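PDB 5TED: Lmo0488 protein from Listeria monocytogenes serovar 1/2a, which is the LysR-type transcriptional regulator QuiR, which activates protocatechuate biosynthesis genes in response to shikimate, this chain being its effector-binding domain. Local coordinates for residues G3-G8 with K194-F199; P48-K51 with L57-C60. One frame throughout, in Å; residues are numbered along the deposited sequence.

Interaction 1 (G3-G8 with K194-F199)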
loop_
_atom_site.group_PDB
_atom_site.type_symbol
_atom_site.label_atom_id
_atom_site.label_comp_id
_atom_site.label_asym_id
_atom_site.label_seq_id
_atom_site.Cartn_x
_atom_site.Cartn_y
_atom_site.Cartn_z
ATOM N N GLY A 3 -0.065 -27.716 5.331
ATOM C CA GLY A 3 -1.225 -26.865 5.182
ATOM C C GLY A 3 -0.836 -25.433 4.885
ATOM O O GLY A 3 0.340 -25.051 4.849
ATOM N N ASN A 4 -1.876 -24.637 4.683
ATOM C CA ASN A 4 -1.760 -23.249 4.283
ATOM C C ASN A 4 -2.259 -22.341 5.394
ATOM O O ASN A 4 -3.131 -22.719 6.178
ATOM C CB ASN A 4 -2.573 -22.976 3.022
ATOM C CG ASN A 4 -2.462 -21.535 2.574
ATOM O OD1 ASN A 4 -1.421 -21.115 2.085
ATOM N ND2 ASN A 4 -3.540 -20.770 2.732
ATOM N N ILE A 5 -1.685 -21.144 5.457
ATOM C CA ILE A 5 -2.109 -20.109 6.389
ATOM C C ILE A 5 -2.469 -18.878 5.577
ATOM O O ILE A 5 -1.631 -18.342 4.837
ATOM C CB ILE A 5 -1.031 -19.764 7.428
ATOM C CG1 ILE A 5 -0.733 -20.978 8.304
ATOM C CG2 ILE A 5 -1.486 -18.540 8.261
ATOM C CD1 ILE A 5 0.500 -20.827 9.156
ATOM N N ASP A 6 -3.710 -18.433 5.703
ATOM C CA ASP A 6 -4.120 -17.174 5.096
ATOM C C ASP A 6 -3.985 -16.090 6.150
ATOM O O ASP A 6 -4.742 -16.061 7.127
ATOM C CB ASP A 6 -5.543 -17.251 4.562
ATOM C CG ASP A 6 -5.650 -18.155 3.359
ATOM O OD1 ASP A 6 -4.748 -18.108 2.484
ATOM O OD2 ASP A 6 -6.629 -18.908 3.302
ATOM N N LEU A 7 -3.038 -15.184 5.940
ATOM C CA LEU A 7 -2.718 -14.161 6.926
ATOM C C LEU A 7 -3.056 -12.794 6.350
ATOM O O LEU A 7 -2.484 -12.386 5.332
ATOM C CB LEU A 7 -1.242 -14.254 7.293
ATOM C CG LEU A 7 -0.754 -13.223 8.294
ATOM C CD1 LEU A 7 -1.403 -13.518 9.672
ATOM C CD2 LEU A 7 0.764 -13.338 8.324
ATOM N N GLY A 8 -3.952 -12.075 7.013
ATOM C CA GLY A 8 -4.308 -10.711 6.630
ATOM C C GLY A 8 -3.703 -9.721 7.609
ATOM O O GLY A 8 -3.670 -9.981 8.808
ATOM N N LYS A 194 -2.068 -22.636 14.236
ATOM C CA LYS A 194 -1.754 -22.612 15.658
ATOM C C LYS A 194 -0.253 -22.499 15.888
ATOM O O LYS A 194 0.198 -21.709 16.721
ATOM C CB LYS A 194 -2.333 -23.862 16.324
ATOM C CG LYS A 194 -1.857 -24.106 17.745
ATOM C CD LYS A 194 -2.383 -23.060 18.714
ATOM C CE LYS A 194 -2.009 -23.401 20.154
ATOM N NZ LYS A 194 -2.249 -22.248 21.072
ATOM N N ALA A 195 0.541 -23.258 15.139
ATOM C CA ALA A 195 1.982 -23.163 15.299
ATOM C C ALA A 195 2.452 -21.748 15.009
ATOM O O ALA A 195 3.272 -21.197 15.750
ATOM C CB ALA A 195 2.694 -24.171 14.396
ATOM N N PHE A 196 1.909 -21.125 13.958
ATOM C CA PHE A 196 2.325 -19.768 13.640
ATOM C C PHE A 196 1.841 -18.758 14.677
ATOM O O PHE A 196 2.581 -17.833 15.034
ATOM C CB PHE A 196 1.834 -19.360 12.259
ATOM C CG PHE A 196 2.310 -17.997 11.858
ATOM C CD1 PHE A 196 3.623 -17.813 11.447
ATOM C CD2 PHE A 196 1.455 -16.901 11.913
ATOM C CE1 PHE A 196 4.089 -16.562 11.082
ATOM C CE2 PHE A 196 1.905 -15.638 11.544
ATOM C CZ PHE A 196 3.229 -15.467 11.139
ATOM N N LYS A 197 0.594 -18.889 15.137
ATOM C CA LYS A 197 0.092 -17.988 16.169
ATOM C C LYS A 197 0.982 -18.027 17.405
ATOM O O LYS A 197 1.428 -16.981 17.893
ATOM C CB LYS A 197 -1.347 -18.348 16.535
ATOM C CG LYS A 197 -1.970 -17.457 17.617
ATOM C CD LYS A 197 -3.343 -18.003 18.046
ATOM C CE LYS A 197 -3.996 -17.118 19.098
ATOM N NZ LYS A 197 -5.352 -17.642 19.433
ATOM N N ASP A 198 1.243 -19.228 17.932
ATOM C CA ASP A 198 2.080 -19.342 19.124
ATOM C C ASP A 198 3.481 -18.792 18.877
ATOM O O ASP A 198 4.040 -18.076 19.723
ATOM C CB ASP A 198 2.168 -20.802 19.573
ATOM C CG ASP A 198 0.843 -21.345 20.090
ATOM O OD1 ASP A 198 -0.085 -20.547 20.349
ATOM O OD2 ASP A 198 0.744 -22.579 20.263
ATOM N N PHE A 199 4.069 -19.126 17.731
ATOM C CA PHE A 199 5.388 -18.601 17.403
ATOM C C PHE A 199 5.393 -17.080 17.395
ATOM O O PHE A 199 6.285 -16.441 17.980
ATOM C CB PHE A 199 5.855 -19.132 16.050
ATOM C CG PHE A 199 6.958 -18.318 15.461
ATOM C CD1 PHE A 199 8.268 -18.568 15.798
ATOM C CD2 PHE A 199 6.675 -17.306 14.564
ATOM C CE1 PHE A 199 9.289 -17.796 15.269
ATOM C CE2 PHE A 199 7.683 -16.540 14.025
ATOM C CZ PHE A 199 8.992 -16.787 14.375
#

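Interaction 2 (P48-K51 with L57-C60)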
loop_
_atom_site.group_PDB
_atom_site.type_symbol
_atom_site.label_atom_id
_atom_site.label_comp_id
_atom_site.label_asym_id
_atom_site.label_seq_id
_atom_site.Cartn_x
_atom_site.Cartn_y
_atom_site.Cartn_z
ATOM N N PRO A 48 -14.156 -8.256 9.154
ATOM C CA PRO A 48 -15.113 -9.158 8.489
ATOM C C PRO A 48 -14.451 -10.350 7.821
ATOM O O PRO A 48 -15.049 -11.433 7.775
ATOM C CB PRO A 48 -15.799 -8.248 7.456
ATOM C CG PRO A 48 -15.589 -6.862 7.947
ATOM C CD PRO A 48 -14.294 -6.859 8.702
ATOM N N ASP A 49 -13.246 -10.175 7.262
ATOM C CA ASP A 49 -12.584 -11.290 6.589
ATOM C C ASP A 49 -12.022 -12.305 7.568
ATOM O O ASP A 49 -11.748 -13.449 7.172
ATOM C CB ASP A 49 -11.483 -10.787 5.660
ATOM C CG ASP A 49 -12.036 -10.197 4.381
ATOM O OD1 ASP A 49 -13.213 -10.466 4.087
ATOM O OD2 ASP A 49 -11.297 -9.511 3.645
ATOM N N LEU A 50 -11.853 -11.928 8.835
ATOM C CA LEU A 50 -11.607 -12.929 9.865
ATOM C C LEU A 50 -12.885 -13.691 10.171
ATOM O O LEU A 50 -12.878 -14.925 10.265
ATOM C CB LEU A 50 -11.076 -12.278 11.140
ATOM C CG LEU A 50 -9.643 -12.399 11.629
ATOM C CD1 LEU A 50 -9.646 -11.957 13.087
ATOM C CD2 LEU A 50 -9.084 -13.809 11.498
ATOM N N LYS A 51 -14.003 -12.967 10.320
ATOM C CA LYS A 51 -15.262 -13.612 10.676
ATOM C C LYS A 51 -15.739 -14.544 9.570
ATOM O O LYS A 51 -16.288 -15.613 9.854
ATOM C CB LYS A 51 -16.348 -12.571 10.964
ATOM C CG LYS A 51 -16.189 -11.855 12.273
ATOM C CD LYS A 51 -17.147 -10.669 12.359
ATOM C CE LYS A 51 -16.977 -9.920 13.673
ATOM N NZ LYS A 51 -17.865 -8.723 13.719
ATOM N N LEU A 57 -5.748 -15.922 10.346
ATOM C CA LEU A 57 -5.210 -15.053 11.387
ATOM C C LEU A 57 -5.079 -13.656 10.806
ATOM O O LEU A 57 -4.898 -13.496 9.597
ATOM C CB LEU A 57 -3.825 -15.504 11.872
ATOM C CG LEU A 57 -3.651 -16.928 12.417
ATOM C CD1 LEU A 57 -2.180 -17.292 12.588
ATOM C CD2 LEU A 57 -4.401 -17.082 13.730
ATOM N N ALA A 58 -5.114 -12.647 11.675
ATOM C CA ALA A 58 -4.920 -11.283 11.213
ATOM C C ALA A 58 -3.994 -10.547 12.168
ATOM O O ALA A 58 -3.867 -10.901 13.340
ATOM C CB ALA A 58 -6.246 -10.532 11.082
ATOM N N ILE A 59 -3.324 -9.534 11.636
ATOM C CA ILE A 59 -2.521 -8.606 12.414
ATOM C C ILE A 59 -3.100 -7.218 12.179
ATOM O O ILE A 59 -3.058 -6.713 11.044
ATOM C CB ILE A 59 -1.038 -8.655 12.008
ATOM C CG1 ILE A 59 -0.474 -10.078 12.217
ATOM C CG2 ILE A 59 -0.255 -7.582 12.790
ATOM C CD1 ILE A 59 0.965 -10.278 11.684
ATOM N N CYS A 60 -3.638 -6.600 13.232
ATOM C CA CYS A 60 -4.385 -5.360 13.024
ATOM C C CYS A 60 -4.546 -4.607 14.347
ATOM O O CYS A 60 -3.982 -4.988 15.381
ATOM C CB CYS A 60 -5.747 -5.654 12.376
ATOM S SG CYS A 60 -6.854 -6.594 13.441
#

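Interaction 1 (G3-G8 with K194-F199)
F196 of helix 191-208 lies over strand 4-10 and meets I5 and L7, two residues apart on one face of the strand. The two backbones stay well separated, with I5 CA and F196 CA 8.5 Å apart, and side chains bridge the distance. With F196 CG trans to the main-chain nitrogen (chi1 -177°), the ring is carried away from the helix and along the strand toward L7. I5 meets the root of this side chain, not the ring tip. Its CG1 stands beside the backbone N, and an extended second torsion (chi2 168°) pushes CD1 out to 3.7 Å from F196 CB. The two side chains slant across each other. L7 comes to the far part of the ring with one methyl. Its CD2 lies 4.1 Å from F196 CE2, and the L7 side chain runs at about a right angle to that of F196. Both methyls approach the ring obliquely. Two further rings, F25 and F36, make edge-to-face contacts with F196, which probably helps to hold the tilt of the ring. I5 also touches A192 and S193, one turn earlier on the same helix.

The polar groups lie off this interface. N4 ND2 makes a weak bond to D6 OD1 at 2.9 Å (N-H...O 139°) on the other face of the strand. No hydrogen bond or charge crosses between 3-8 and 194-199. The C-terminal helix is thus held against the first strand of the effector-binding domain by van der Waals contact and hydrophobic burial, while backbone hydrogen bonds tie I5 to T35 and S37, and L7 to S37.

Interaction 2 (P48-K51 with L57-C60)
L50 reaches from the last turn of helix 43-51 to the A58 methyl and the L57 backbone on strand 57-60. Its CB points at the strand but stops short of it, 5.1 Å from A58 CB. The next atom makes the main contact: L50 CG sits 3.9 Å from A58 CB. The branches then part. CD1 stays beside the same methyl, at 4.2 Å from A58 CB. CD2 turns to the preceding residue and rests 4.1 Å from L57 C, on the main chain. The L57 side chain itself points away, to the other face of the sheet. The first torsion of L50 (chi1 -108°) is far from a staggered value, so this fit probably carries some torsional strain. L50 also touches A182 of strand 177-184, the antiparallel neighbour of 57-60, and so spans two strands.

A58 is small enough to let the helix come near, and I46 of the same helix packs on it too. No hydrogen bond crosses this contact. Helix 43-51 connects strand 35-41 to strand 57-60. These two strands are parallel, and strand 4-10 lies between them. This is a beta-alpha-beta crossover that skips one strand, as in the type 2 periplasmic-binding-protein fold of LysR effector-binding domains. The shikimate pocket includes T43, at the start of this helix, and S61, just past the strand.

How the interactions relate
Both contacts are buried and apolar. Each packs a helix on the same sheet, from opposite faces. Interaction 1 brings in the C-terminal helix and an aromatic ring, and joins distant parts of the chain. Interaction 2 is local, nested inside the long loop closed by interaction 1, and sets a leucine against an alanine methyl and main-chain carbon atoms. The polar link between them is in the sheet: neighbouring strands 4-10 and 57-60 share probable hydrogen bonds from G8 N to L57 O (3.1 Å) and I59 N to G8 O (2.9 Å). L57 points to the face of interaction 1 and touches L7, while A58 faces helix 43-51. Interaction 2 lies nearer the bound shikimate.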